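Major capsid protein (Paramecium bursaria Chlorella virus 1, PDB 5TIQ) self-assembles as trimers into the large icosahedral capsid of the virus, forming most of its glycosylated protein shell. Local coordinates at residues 381-386 with 401-406. Sequence-based numbering, arbitrary orientation.
With HG (mercury (II) ion), chain L; BGC (beta-D-glucopyranose), chain F.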
# COMPACT_ATOMS: atom_id res chain seq x y z
N THR A 381 30.39 -13.73 4.18
CA THR A 381 30.93 -13.97 5.51
C THR A 381 29.75 -14.24 6.43
O THR A 381 28.78 -13.47 6.45
CB THR A 381 31.74 -12.78 6.02
OG1 THR A 381 32.87 -12.57 5.17
CG2 THR A 381 32.24 -13.05 7.44
N TYR A 382 29.82 -15.33 7.18
CA TYR A 382 28.70 -15.79 7.99
C TYR A 382 28.90 -15.40 9.45
O TYR A 382 30.02 -15.26 9.94
CB TYR A 382 28.52 -17.30 7.87
CG TYR A 382 28.19 -17.74 6.46
CD1 TYR A 382 26.92 -17.55 5.94
CD2 TYR A 382 29.15 -18.34 5.65
CE1 TYR A 382 26.61 -17.95 4.65
CE2 TYR A 382 28.85 -18.74 4.36
CZ TYR A 382 27.58 -18.54 3.87
OH TYR A 382 27.27 -18.93 2.59
N LYS A 383 27.78 -15.22 10.15
CA LYS A 383 27.83 -14.97 11.58
C LYS A 383 28.34 -16.21 12.32
O LYS A 383 28.31 -17.33 11.81
CB LYS A 383 26.45 -14.58 12.11
CG LYS A 383 25.85 -13.36 11.45
CD LYS A 383 24.45 -13.08 11.98
CE LYS A 383 23.78 -11.93 11.25
NZ LYS A 383 22.41 -11.69 11.76
N THR A 384 28.81 -15.99 13.54
CA THR A 384 29.24 -17.08 14.41
C THR A 384 28.01 -17.64 15.11
O THR A 384 27.47 -17.02 16.03
CB THR A 384 30.27 -16.58 15.42
OG1 THR A 384 31.38 -16.01 14.71
CG2 THR A 384 30.76 -17.72 16.29
N CYS A 385 27.56 -18.81 14.67
CA CYS A 385 26.34 -19.43 15.20
C CYS A 385 26.65 -20.07 16.55
O CYS A 385 26.74 -21.29 16.70
CB CYS A 385 25.78 -20.44 14.21
SG CYS A 385 27.03 -21.45 13.40
N SER A 386 26.80 -19.21 17.56
CA SER A 386 27.17 -19.64 18.90
C SER A 386 26.09 -19.36 19.94
O SER A 386 26.33 -19.61 21.13
CB SER A 386 28.48 -18.97 19.32
OG SER A 386 28.37 -17.56 19.28
N THR A 401 26.98 -9.87 15.17
CA THR A 401 27.68 -10.82 14.32
C THR A 401 27.57 -12.26 14.81
O THR A 401 28.38 -13.11 14.43
CB THR A 401 29.16 -10.43 14.20
OG1 THR A 401 29.77 -10.45 15.50
CG2 THR A 401 29.29 -9.04 13.61
N VAL A 402 26.57 -12.56 15.65
CA VAL A 402 26.32 -13.92 16.10
C VAL A 402 24.87 -14.27 15.82
O VAL A 402 24.01 -13.40 15.68
CB VAL A 402 26.64 -14.12 17.60
CG1 VAL A 402 28.14 -14.01 17.84
CG2 VAL A 402 25.89 -13.10 18.44
N THR A 403 24.60 -15.58 15.73
CA THR A 403 23.25 -16.07 15.49
C THR A 403 23.08 -17.40 16.21
O THR A 403 24.00 -17.91 16.86
CB THR A 403 22.97 -16.22 13.99
OG1 THR A 403 21.61 -16.64 13.79
CG2 THR A 403 23.90 -17.26 13.37
N ALA A 404 21.88 -17.96 16.10
CA ALA A 404 21.56 -19.20 16.80
C ALA A 404 22.31 -20.38 16.20
O ALA A 404 22.54 -20.45 14.99
CB ALA A 404 20.05 -19.47 16.76
N ASN A 405 22.68 -21.33 17.06
CA ASN A 405 23.48 -22.47 16.63
C ASN A 405 22.72 -23.38 15.67
O ASN A 405 23.35 -24.18 14.97
CB ASN A 405 23.95 -23.27 17.85
CG ASN A 405 22.82 -23.96 18.59
OD1 ASN A 405 21.75 -23.38 18.81
ND2 ASN A 405 23.04 -25.21 18.96
N THR A 406 21.39 -23.27 15.60
CA THR A 406 20.62 -24.02 14.62
C THR A 406 20.78 -23.49 13.20
O THR A 406 20.18 -24.05 12.28
CB THR A 406 19.14 -24.02 15.00
OG1 THR A 406 18.67 -22.67 15.09
CG2 THR A 406 18.94 -24.72 16.34
HG HG L . 26.94 -23.55 15.04
C2 BGC F . 22.18 -27.15 19.94
C3 BGC F . 21.46 -27.75 21.15
C4 BGC F . 21.96 -27.19 22.48
C5 BGC F . 22.13 -25.68 22.42
C6 BGC F . 22.84 -25.21 23.68
C1 BGC F . 22.23 -25.64 20.09
O2 BGC F . 21.45 -27.48 18.76
O3 BGC F . 21.71 -29.16 21.20
O4 BGC F . 21.01 -27.46 23.51
O5 BGC F . 22.90 -25.30 21.29
O6 BGC F . 24.13 -25.83 23.75
O HOH W 1 31.13 -13.31 14.97
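K383 lies across T403 at about a right angle. K383 CB is 3.9 Å from T403 CG2, and K383 CD rests near T403 CB and V402 O. The K383 chain is extended beyond CG, which carries NZ past T403 to a salt bridge with E307 and a hydrogen bond to A310 O. T403 turns its two branches to different partners. T403 OG1 lies anti to the backbone N (chi1 -177°) and bonds Q308 O, while the methyl T403 CG2 packs on C385, 3.8 Å from C385 CB.

T384 and V402 point to the same face of the sheet, where T384 CB and V402 CG1 are 4.1 Å apart. V402 CG1 also borders S386 OG. Between them the backbones form a short parallel bridge. T384 N donates to T401 O at 3.0 Å, and T403 N donates to T384 O at 3.2 Å. The second donor sits above the carbonyl plane, and S386 N reaches T384 O from the opposite face. That bond within 381-386 closes an inverse gamma turn centred on C385. A water joins T384 OG1 to T401 O.

The two strands belong to a beta-alpha-beta unit made of strand 376-387, helix 392-395 and strand 402-404. Strand 402-404 adds a parallel partner to strand 376-387, whose neighbours 247-251 and 312-319 run antiparallel to it.

C385 CB comes 3.3 Å from A404 O. C385 SG sits between the backbone N and the carbonyl carbon (chi1 41°). There C385 SG, at 2.7 Å, and C385 O both bind the mercury ion. N405 CB faces C385 O, but the amide leads away from strand 384-386. N405 ND2 is covalently joined to C1 of a glucose, an N-linked glycan added by the host, while N405 OD1 accepts a hydrogen bond from A389 N.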